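Local coordinates for protein VAL-1 (Chlorella virus, PDB 3IM0) that probably cleaves alginate and related uronic acid polysaccharides by beta-elimination, as a family 14 polysaccharide lyase, and binds a glucuronic acid unit, at residues 48-53 against 218-223; 75-80 against 91-96; 112-117 against 128-133. One frame throughout, in Å; residues are numbered along the deposited sequence.

The three contacts illustrate how one beta-sheet can serve a packed interior on one face and a sugar on the other. Contact 2 is buried near the middle of the chain and is the only one that joins the two sheets of the sandwich, through aromatic rings. Contact 3, also buried, is a hairpin within one sheet, held by regular backbone bonds. Contact 1 is partly buried and lies toward the surface, where a loop rests on a strand without direct hydrogen bonds. Strands 212-221, 91-99 and 112-119 are successive neighbours, so strand 91-99 of contact 2 runs between the strands of the other two, and all three contacts touch the same glucuronic acid.

Contact 1: 48-53 against 218-223; sequences SGTSAN and NTFFGG. With BDP (beta-D-glucopyranuronic acid), chain B.
Gly49 lies across Phe221 of strand 212-221, the two CA atoms 4.4 Å apart, close enough for the CA of Gly49 to come within 3.1 Å of the carbonyl O of Phe221. No hydrogen bond crosses directly between the segments; a water links the hydroxyl of Ser48, to which it donates, with Phe221 N, from which it accepts at 2.9 Å. Ser48 OG is also bonded to Asp45 O. Beyond Gly49, the loop closes in a type I turn from Thr50 to Asn53, in which Thr50 OG1 accepts from Ala52 N as an ST turn. The opposing chain continues through Gly222 and a cis peptide to Gly223.

Among the side chains, Phe220 bridges loop and sugar. Its CG stands between the backbone N and the carbonyl carbon (chi1 55°), which carries the ring across the loop: CB lies 3.4 Å from Gly49 O, and CE2 is 3.8 Å from Thr50 CG2. The far end of the ring continues to the sugar, where CZ approaches C4 of the glucuronic acid at 3.3 Å, edge-on. Thr50 has its hydroxyl engaged in the turn, while the methyl CG2 stands near sugar O4. Gly223 N then supplies a nearly straight hydrogen bond to sugar O3 (3.0 Å, 168°). Phe221 turns the other way, its ring meeting Trp119 and Tyr44 edge to face.

Loop and strand 212-221 thus form one wall of a carbohydrate site in which a phenylalanine edge and a threonine methyl supply apolar surface and a backbone N-H a polar grip. Such a pairing of loop with sheet, at the rim of a beta-sandwich groove, is consistent with the substrate cleft of a polysaccharide lyase of the concanavalin clan.

Contact 2: 75-80 against 91-96; sequences FAWEVF and GKHGGT. With BDP (beta-D-glucopyranuronic acid), chain B.
Inside the beta-sandwich, where strand 72-80 of one sheet faces strand 91-99 of the other, Trp77 and His93 reach across the gap and join by a side-chain hydrogen bond. The indole NE1 donates to His93 ND1 at 3.1 Å with an angle of 154°. The acceptor lies in the plane of the indole, but the donor stands 39° out of the imidazole plane, so the bond is well aimed from the tryptophan and tilted at the histidine. With chi1 at 53°, the indole of Trp77 is set over its own backbone and lies across the space between the sheets. Its CZ2 packs 3.7 Å from His93 CB, and CH2 comes near Gly94 O. The other imidazole nitrogen, His93 NE2, is hydrogen-bonded to Tyr81 OH, so that both nitrogens have partners and the ring's rotation is fixed.

The strands run nearly antiparallel, their axes approaching to 8.3 Å, a separation bridged by side chains, with no backbone hydrogen bond between the two strands; this is the face-to-face packing of sheets in a concanavalin-type sandwich. Val79 CG1 touches His93 CE1 at 4.1 Å, adding an apolar contact to the imidazole. Toward the other end of the pair, Phe75 presents its ring edge to Thr96 OG1, with CD2 at 3.5 Å. Ile117, Trp217 and Phe235 add further packing around the Trp77 and His93 rings.

Strand 91-99 also serves the sugar side: Lys92, next to His93, points to the other face; its chain bends at chi2 (61°), and NZ makes a weak hydrogen bond of 2.9 Å to O3 of the glucuronic acid. The same NZ is hydrogen-bonded to Gly222 O, which anchors the ammonium group beside the sugar.

Contact 3: 112-117 against 128-133; sequences GASNRI and YIYPPS. With BDP (beta-D-glucopyranuronic acid), chain B.
Tyr128 O is gripped by two donors: Arg116 N at 3.0 Å across the hairpin and a water at 2.9 Å. That water also accepts from Arg116 NE and donates to Ser114 OG, a hydroxyl bonded in turn to Ala103 O. Backbone and arginine side chain are thereby tied together at one point, and the water, lying in the guanidinium plane, steadies the group from its NE side.

The remaining backbone bonds follow the regular antiparallel pattern. Ser114 with Tyr130 and Arg116 with Tyr128 are hydrogen-bonded pairs, each linked in both directions, and Asn115 with Ile129 is the non-hydrogen-bonded pair between them. Asn115 and Ile129 lie side by side on the face turned to the other sheet, where Asn115 OD1 is 3.4 Å from Ile129 CG1 and its amide ND2 is bonded to Ser188 and Thr172. Past the strand, Pro132 CG packs on Ala113 CB.

Arg116, Tyr128 and Tyr130 project from the opposite face. A bend at chi3 (-80°) turns the guanidinium along the sheet, placing its edge toward the sugar. NH2 donates to ring oxygen O5 of the glucuronic acid at 2.8 Å, and NH1 to both O5 and the carboxylate oxygen O6B, the latter at 2.9 Å. Tyr130 CE1 lies 3.5 Å from Arg116 NH2, near the guanidinium plane. Tyr130 OH, also bonded to Tyr106 N, makes a 3.0 Å hydrogen bond to sugar O2; Tyr128 OH is modelled closer still to O2, at a separation too short to be relied on.

An antiparallel hairpin that buries one face in the sandwich and offers arginine and tyrosines from the other is consistent with the uronate-binding groove of a jelly-roll polysaccharide lyase.

Contact 1: 48-53 against 218-223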
loop_
_atom_site.group_PDB
_atom_site.type_symbol
_atom_site.label_atom_id
_atom_site.label_comp_id
_atom_site.label_asym_id
_atom_site.label_seq_id
_atom_site.Cartn_x
_atom_site.Cartn_y
_atom_site.Cartn_z
ATOM N N SER A 48 -7.603 -15.972 -8.248
ATOM C CA SER A 48 -7.011 -14.700 -8.666
ATOM C C SER A 48 -5.868 -14.263 -7.725
ATOM O O SER A 48 -5.879 -14.659 -6.553
ATOM C CB SER A 48 -8.078 -13.604 -8.678
ATOM O OG SER A 48 -8.517 -13.308 -7.369
ATOM N N GLY A 49 -4.952 -13.509 -8.294
ATOM C CA GLY A 49 -3.796 -13.053 -7.493
ATOM C C GLY A 49 -2.899 -12.203 -8.370
ATOM O O GLY A 49 -3.243 -11.081 -8.742
ATOM N N THR A 50 -1.730 -12.758 -8.716
ATOM C CA THR A 50 -0.797 -12.123 -9.609
ATOM C C THR A 50 -1.013 -12.621 -11.039
ATOM O O THR A 50 -1.970 -13.362 -11.268
ATOM C CB THR A 50 0.682 -12.389 -9.249
ATOM O OG1 THR A 50 0.917 -13.788 -9.502
ATOM C CG2 THR A 50 0.941 -12.123 -7.781
ATOM N N SER A 51 -0.157 -12.241 -11.979
ATOM C CA SER A 51 -0.425 -12.819 -13.302
ATOM C C SER A 51 -0.105 -14.314 -13.350
ATOM O O SER A 51 -0.436 -14.878 -14.401
ATOM C CB SER A 51 0.392 -12.150 -14.409
ATOM O OG SER A 51 1.750 -12.489 -14.202
ATOM N N ALA A 52 0.482 -14.887 -12.297
ATOM C CA ALA A 52 0.659 -16.344 -12.292
ATOM C C ALA A 52 -0.641 -17.071 -12.000
ATOM O O ALA A 52 -0.670 -18.318 -12.009
ATOM C CB ALA A 52 1.746 -16.693 -11.293
ATOM N N ASN A 53 -1.715 -16.359 -11.693
ATOM C CA ASN A 53 -3.014 -16.894 -11.318
ATOM C C ASN A 53 -4.068 -16.442 -12.332
ATOM O O ASN A 53 -4.090 -15.266 -12.679
ATOM C CB ASN A 53 -3.450 -16.460 -9.911
ATOM C CG ASN A 53 -2.298 -16.685 -8.957
ATOM O OD1 ASN A 53 -1.783 -17.809 -8.815
ATOM N ND2 ASN A 53 -1.790 -15.656 -8.316
ATOM N N ASN A 218 -2.938 -1.320 -5.603
ATOM C CA ASN A 218 -3.006 -2.496 -6.476
ATOM C C ASN A 218 -3.324 -3.661 -5.526
ATOM O O ASN A 218 -2.390 -4.194 -4.926
ATOM C CB ASN A 218 -1.727 -2.742 -7.243
ATOM C CG ASN A 218 -1.886 -3.802 -8.325
ATOM O OD1 ASN A 218 -2.874 -4.516 -8.314
ATOM N ND2 ASN A 218 -0.939 -3.838 -9.238
ATOM N N THR A 219 -4.609 -3.992 -5.436
ATOM C CA THR A 219 -4.986 -4.990 -4.404
ATOM C C THR A 219 -5.250 -6.331 -5.068
ATOM O O THR A 219 -5.921 -6.403 -6.075
ATOM C CB THR A 219 -6.172 -4.507 -3.558
ATOM O OG1 THR A 219 -6.509 -5.500 -2.563
ATOM C CG2 THR A 219 -7.452 -4.300 -4.367
ATOM N N PHE A 220 -4.681 -7.374 -4.457
ATOM C CA PHE A 220 -4.812 -8.702 -5.024
ATOM C C PHE A 220 -4.280 -9.707 -3.997
ATOM O O PHE A 220 -3.534 -9.329 -3.086
ATOM C CB PHE A 220 -3.977 -8.823 -6.299
ATOM C CG PHE A 220 -2.509 -8.472 -6.148
ATOM C CD1 PHE A 220 -2.070 -7.165 -6.325
ATOM C CD2 PHE A 220 -1.546 -9.423 -5.811
ATOM C CE1 PHE A 220 -0.735 -6.815 -6.224
ATOM C CE2 PHE A 220 -0.214 -9.085 -5.738
ATOM C CZ PHE A 220 0.232 -7.778 -5.934
ATOM N N PHE A 221 -4.663 -10.975 -4.151
ATOM C CA PHE A 221 -4.138 -12.014 -3.268
ATOM C C PHE A 221 -2.732 -12.454 -3.612
ATOM O O PHE A 221 -2.325 -12.592 -4.755
ATOM C CB PHE A 221 -5.055 -13.267 -3.378
ATOM C CG PHE A 221 -6.229 -13.193 -2.450
ATOM C CD1 PHE A 221 -6.293 -13.999 -1.319
ATOM C CD2 PHE A 221 -7.287 -12.303 -2.685
ATOM C CE1 PHE A 221 -7.355 -13.944 -0.426
ATOM C CE2 PHE A 221 -8.335 -12.272 -1.786
ATOM C CZ PHE A 221 -8.386 -13.038 -0.650
ATOM N N GLY A 222 -1.963 -12.715 -2.529
ATOM C CA GLY A 222 -0.641 -13.285 -2.648
ATOM C C GLY A 222 0.360 -12.274 -3.187
ATOM O O GLY A 222 0.173 -11.087 -2.858
ATOM N N GLY A 223 1.353 -12.634 -3.983
ATOM C CA GLY A 223 1.697 -14.030 -4.317
ATOM C C GLY A 223 2.320 -14.658 -3.090
ATOM O O GLY A 223 2.700 -14.007 -2.089
HETATM C C1 BDP B . 5.460 -7.415 -4.807
HETATM C C2 BDP B . 4.957 -8.807 -4.405
HETATM C C3 BDP B . 4.247 -9.581 -5.481
HETATM C C4 BDP B . 3.413 -8.667 -6.383
HETATM C C5 BDP B . 3.902 -7.262 -6.552
HETATM C C6 BDP B . 3.051 -6.376 -7.427
HETATM O O2 BDP B . 6.073 -9.385 -3.731
HETATM O O3 BDP B . 3.367 -10.681 -5.123
HETATM O O4 BDP B . 3.225 -9.309 -7.644
HETATM O O5 BDP B . 4.477 -6.628 -5.434
HETATM O O6A BDP B . 2.669 -6.854 -8.535
HETATM O O6B BDP B . 2.742 -5.204 -7.073
HETATM O O HOH W 1 -6.702 -11.479 -6.153
#

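Contact 2: 75-80 against 91-96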
loop_
_atom_site.group_PDB
_atom_site.type_symbol
_atom_site.label_atom_id
_atom_site.label_comp_id
_atom_site.label_asym_id
_atom_site.label_seq_id
_atom_site.Cartn_x
_atom_site.Cartn_y
_atom_site.Cartn_z
ATOM N N PHE A 75 -0.874 7.860 3.673
ATOM C CA PHE A 75 -2.092 7.528 2.942
ATOM C C PHE A 75 -2.921 6.619 3.833
ATOM O O PHE A 75 -2.344 5.858 4.638
ATOM C CB PHE A 75 -1.775 6.872 1.585
ATOM C CG PHE A 75 -1.386 7.929 0.547
ATOM C CD1 PHE A 75 -2.397 8.636 -0.105
ATOM C CD2 PHE A 75 -0.059 8.185 0.267
ATOM C CE1 PHE A 75 -1.991 9.603 -1.033
ATOM C CE2 PHE A 75 0.344 9.165 -0.658
ATOM C CZ PHE A 75 -0.666 9.872 -1.290
ATOM N N ALA A 76 -4.230 6.696 3.709
ATOM C CA ALA A 76 -5.115 6.014 4.636
ATOM C C ALA A 76 -6.376 5.569 3.906
ATOM O O ALA A 76 -6.769 6.173 2.909
ATOM C CB ALA A 76 -5.538 6.875 5.825
ATOM N N TRP A 77 -6.977 4.485 4.397
ATOM C CA TRP A 77 -8.202 4.006 3.784
ATOM C C TRP A 77 -8.921 3.103 4.787
ATOM O O TRP A 77 -8.309 2.708 5.777
ATOM C CB TRP A 77 -7.951 3.243 2.483
ATOM C CG TRP A 77 -6.962 2.130 2.611
ATOM C CD1 TRP A 77 -7.243 0.821 2.924
ATOM C CD2 TRP A 77 -5.556 2.229 2.435
ATOM N NE1 TRP A 77 -6.059 0.110 2.941
ATOM C CE2 TRP A 77 -5.009 0.937 2.650
ATOM C CE3 TRP A 77 -4.673 3.267 2.114
ATOM C CZ2 TRP A 77 -3.650 0.698 2.552
ATOM C CZ3 TRP A 77 -3.320 3.029 2.014
ATOM C CH2 TRP A 77 -2.789 1.724 2.231
ATOM N N GLU A 78 -10.178 2.806 4.501
ATOM C CA GLU A 78 -10.924 1.873 5.342
ATOM C C GLU A 78 -11.318 0.660 4.508
ATOM O O GLU A 78 -11.556 0.779 3.305
ATOM C CB GLU A 78 -12.169 2.551 5.935
ATOM C CG GLU A 78 -11.733 3.843 6.641
ATOM C CD GLU A 78 -12.915 4.519 7.312
ATOM O OE1 GLU A 78 -13.951 3.860 7.547
ATOM O OE2 GLU A 78 -12.813 5.727 7.588
ATOM N N VAL A 79 -11.386 -0.490 5.157
ATOM C CA VAL A 79 -11.779 -1.703 4.407
ATOM C C VAL A 79 -12.713 -2.571 5.224
ATOM O O VAL A 79 -12.496 -2.727 6.431
ATOM C CB VAL A 79 -10.498 -2.455 3.985
ATOM C CG1 VAL A 79 -9.630 -2.789 5.199
ATOM C CG2 VAL A 79 -10.816 -3.717 3.170
ATOM N N PHE A 80 -13.737 -3.112 4.584
ATOM C CA PHE A 80 -14.742 -3.958 5.251
ATOM C C PHE A 80 -14.630 -5.369 4.702
ATOM O O PHE A 80 -14.782 -5.505 3.479
ATOM C CB PHE A 80 -16.107 -3.314 4.977
ATOM C CG PHE A 80 -17.317 -3.920 5.649
ATOM C CD1 PHE A 80 -17.937 -3.180 6.651
ATOM C CD2 PHE A 80 -17.844 -5.156 5.290
ATOM C CE1 PHE A 80 -19.060 -3.673 7.274
ATOM C CE2 PHE A 80 -18.952 -5.655 5.951
ATOM C CZ PHE A 80 -19.575 -4.908 6.942
ATOM N N GLY A 91 -2.092 -10.675 1.068
ATOM C CA GLY A 91 -2.200 -10.060 -0.268
ATOM C C GLY A 91 -1.911 -8.570 -0.113
ATOM O O GLY A 91 -1.625 -8.141 1.005
ATOM N N LYS A 92 -1.967 -7.795 -1.186
ATOM C CA LYS A 92 -1.626 -6.386 -1.144
ATOM C C LYS A 92 -2.856 -5.485 -1.093
ATOM O O LYS A 92 -3.935 -5.800 -1.584
ATOM C CB LYS A 92 -0.878 -5.966 -2.427
ATOM C CG LYS A 92 0.620 -6.267 -2.446
ATOM C CD LYS A 92 0.885 -7.765 -2.315
ATOM C CE LYS A 92 2.364 -8.040 -2.536
ATOM N NZ LYS A 92 2.637 -9.515 -2.599
ATOM N N HIS A 93 -2.634 -4.321 -0.489
ATOM C CA HIS A 93 -3.525 -3.178 -0.598
ATOM C C HIS A 93 -2.864 -2.181 -1.537
ATOM O O HIS A 93 -3.216 -2.104 -2.725
ATOM C CB HIS A 93 -3.809 -2.565 0.773
ATOM C CG HIS A 93 -4.827 -3.329 1.557
ATOM N ND1 HIS A 93 -5.301 -2.864 2.756
ATOM C CD2 HIS A 93 -5.461 -4.495 1.314
ATOM C CE1 HIS A 93 -6.197 -3.703 3.254
ATOM N NE2 HIS A 93 -6.317 -4.723 2.391
ATOM N N GLY A 94 -1.883 -1.444 -1.033
ATOM C CA GLY A 94 -1.176 -0.462 -1.846
ATOM C C GLY A 94 -0.263 0.381 -0.966
ATOM O O GLY A 94 -0.057 0.078 0.206
ATOM N N GLY A 95 0.282 1.456 -1.566
ATOM C CA GLY A 95 1.243 2.194 -0.739
ATOM C C GLY A 95 1.961 3.247 -1.555
ATOM O O GLY A 95 1.525 3.640 -2.638
ATOM N N THR A 96 3.089 3.694 -1.014
ATOM C CA THR A 96 3.780 4.895 -1.510
ATOM C C THR A 96 5.051 4.494 -2.215
ATOM O O THR A 96 5.773 3.619 -1.727
ATOM C CB THR A 96 4.045 5.811 -0.295
ATOM O OG1 THR A 96 2.763 6.163 0.254
ATOM C CG2 THR A 96 4.679 7.138 -0.628
HETATM C C1 BDP B . 5.460 -7.415 -4.807
HETATM C C2 BDP B . 4.957 -8.807 -4.405
HETATM C C3 BDP B . 4.247 -9.581 -5.481
HETATM C C4 BDP B . 3.413 -8.667 -6.383
HETATM C C5 BDP B . 3.902 -7.262 -6.552
HETATM C C6 BDP B . 3.051 -6.376 -7.427
HETATM O O2 BDP B . 6.073 -9.385 -3.731
HETATM O O3 BDP B . 3.367 -10.681 -5.123
HETATM O O4 BDP B . 3.225 -9.309 -7.644
HETATM O O5 BDP B . 4.477 -6.628 -5.434
HETATM O O6A BDP B . 2.669 -6.854 -8.535
HETATM O O6B BDP B . 2.742 -5.204 -7.073
#

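Contact 3: 112-117 against 128-133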
loop_
_atom_site.group_PDB
_atom_site.type_symbol
_atom_site.label_atom_id
_atom_site.label_comp_id
_atom_site.label_asym_id
_atom_site.label_seq_id
_atom_site.Cartn_x
_atom_site.Cartn_y
_atom_site.Cartn_z
ATOM N N GLY A 112 14.321 3.271 -7.259
ATOM C CA GLY A 112 12.938 3.206 -6.799
ATOM C C GLY A 112 12.847 2.389 -5.506
ATOM O O GLY A 112 13.668 1.501 -5.303
ATOM N N ALA A 113 11.858 2.751 -4.704
ATOM C CA ALA A 113 11.533 2.012 -3.482
ATOM C C ALA A 113 10.031 2.025 -3.274
ATOM O O ALA A 113 9.319 2.852 -3.860
ATOM C CB ALA A 113 12.295 2.624 -2.316
ATOM N N SER A 114 9.514 1.107 -2.431
ATOM C CA SER A 114 8.083 1.201 -2.146
ATOM C C SER A 114 7.774 0.805 -0.707
ATOM O O SER A 114 8.466 -0.014 -0.103
ATOM C CB SER A 114 7.255 0.332 -3.097
ATOM O OG SER A 114 7.587 -1.034 -2.941
ATOM N N ASN A 115 6.716 1.414 -0.182
ATOM C CA ASN A 115 6.244 1.186 1.175
ATOM C C ASN A 115 4.762 0.858 1.126
ATOM O O ASN A 115 3.940 1.758 0.925
ATOM C CB ASN A 115 6.477 2.440 2.034
ATOM C CG ASN A 115 6.347 2.121 3.518
ATOM O OD1 ASN A 115 6.504 0.980 3.945
ATOM N ND2 ASN A 115 6.059 3.122 4.327
ATOM N N ARG A 116 4.393 -0.421 1.289
ATOM C CA ARG A 116 3.005 -0.830 1.090
ATOM C C ARG A 116 2.434 -1.581 2.272
ATOM O O ARG A 116 3.135 -2.152 3.114
ATOM C CB ARG A 116 2.935 -1.787 -0.117
ATOM C CG ARG A 116 3.172 -1.101 -1.448
ATOM C CD ARG A 116 2.904 -2.124 -2.551
ATOM N NE ARG A 116 4.072 -2.989 -2.702
ATOM C CZ ARG A 116 4.123 -3.992 -3.572
ATOM N NH1 ARG A 116 3.065 -4.247 -4.335
ATOM N NH2 ARG A 116 5.263 -4.683 -3.600
ATOM N N ILE A 117 1.114 -1.610 2.311
ATOM C CA ILE A 117 0.371 -2.436 3.244
ATOM C C ILE A 117 0.103 -3.808 2.601
ATOM O O ILE A 117 -0.397 -3.807 1.468
ATOM C CB ILE A 117 -0.967 -1.805 3.596
ATOM C CG1 ILE A 117 -0.851 -0.500 4.426
ATOM C CG2 ILE A 117 -1.896 -2.790 4.305
ATOM C CD1 ILE A 117 -0.354 -0.755 5.849
ATOM N N TYR A 128 5.214 -3.710 4.085
ATOM C CA TYR A 128 5.963 -4.536 3.126
ATOM C C TYR A 128 6.805 -3.599 2.275
ATOM O O TYR A 128 6.220 -2.742 1.597
ATOM C CB TYR A 128 4.919 -5.334 2.326
ATOM C CG TYR A 128 5.420 -6.351 1.323
ATOM C CD1 TYR A 128 6.198 -7.424 1.729
ATOM C CD2 TYR A 128 5.094 -6.228 -0.026
ATOM C CE1 TYR A 128 6.665 -8.366 0.818
ATOM C CE2 TYR A 128 5.547 -7.156 -0.956
ATOM C CZ TYR A 128 6.327 -8.214 -0.515
ATOM O OH TYR A 128 6.786 -9.157 -1.408
ATOM N N ILE A 129 8.117 -3.689 2.326
ATOM C CA ILE A 129 8.999 -2.679 1.755
ATOM C C ILE A 129 9.900 -3.274 0.701
ATOM O O ILE A 129 10.510 -4.327 0.932
ATOM C CB ILE A 129 9.849 -2.038 2.885
ATOM C CG1 ILE A 129 8.998 -1.285 3.905
ATOM C CG2 ILE A 129 10.957 -1.189 2.282
ATOM C CD1 ILE A 129 9.792 -0.706 5.058
ATOM N N TYR A 130 10.005 -2.619 -0.461
ATOM C CA TYR A 130 11.009 -2.945 -1.461
ATOM C C TYR A 130 12.066 -1.835 -1.353
ATOM O O TYR A 130 11.726 -0.705 -1.728
ATOM C CB TYR A 130 10.459 -2.987 -2.880
ATOM C CG TYR A 130 9.950 -4.327 -3.337
ATOM C CD1 TYR A 130 8.851 -4.943 -2.731
ATOM C CD2 TYR A 130 10.568 -4.999 -4.383
ATOM C CE1 TYR A 130 8.408 -6.191 -3.179
ATOM C CE2 TYR A 130 10.132 -6.225 -4.829
ATOM C CZ TYR A 130 9.053 -6.816 -4.224
ATOM O OH TYR A 130 8.634 -8.052 -4.699
ATOM N N PRO A 131 13.247 -2.076 -0.831
ATOM C CA PRO A 131 14.285 -1.033 -0.753
ATOM C C PRO A 131 15.052 -0.937 -2.057
ATOM O O PRO A 131 15.027 -1.880 -2.868
ATOM C CB PRO A 131 15.184 -1.565 0.367
ATOM C CG PRO A 131 15.131 -3.048 0.151
ATOM C CD PRO A 131 13.715 -3.368 -0.267
ATOM N N PRO A 132 15.756 0.157 -2.317
ATOM C CA PRO A 132 16.498 0.232 -3.589
ATOM C C PRO A 132 17.718 -0.693 -3.659
ATOM O O PRO A 132 18.364 -0.976 -2.652
ATOM C CB PRO A 132 17.000 1.685 -3.623
ATOM C CG PRO A 132 16.112 2.396 -2.649
ATOM C CD PRO A 132 15.880 1.392 -1.538
ATOM N N SER A 133 18.005 -1.102 -4.877
ATOM C CA SER A 133 19.216 -1.769 -5.293
ATOM C C SER A 133 20.449 -0.926 -4.954
ATOM O O SER A 133 20.401 0.304 -5.116
ATOM C CB SER A 133 19.256 -1.988 -6.809
ATOM O OG SER A 133 18.198 -2.798 -7.264
HETATM C C1 BDP B . 5.460 -7.415 -4.807
HETATM C C2 BDP B . 4.957 -8.807 -4.405
HETATM C C3 BDP B . 4.247 -9.581 -5.481
HETATM C C4 BDP B . 3.413 -8.667 -6.383
HETATM C C5 BDP B . 3.902 -7.262 -6.552
HETATM C C6 BDP B . 3.051 -6.376 -7.427
HETATM O O2 BDP B . 6.073 -9.385 -3.731
HETATM O O3 BDP B . 3.367 -10.681 -5.123
HETATM O O4 BDP B . 3.225 -9.309 -7.644
HETATM O O5 BDP B . 4.477 -6.628 -5.434
HETATM O O6A BDP B . 2.669 -6.854 -8.535
HETATM O O6B BDP B . 2.742 -5.204 -7.073
HETATM O O HOH W 2 13.759 -1.277 -5.662
HETATM O O HOH W 3 6.430 -2.844 -1.265
#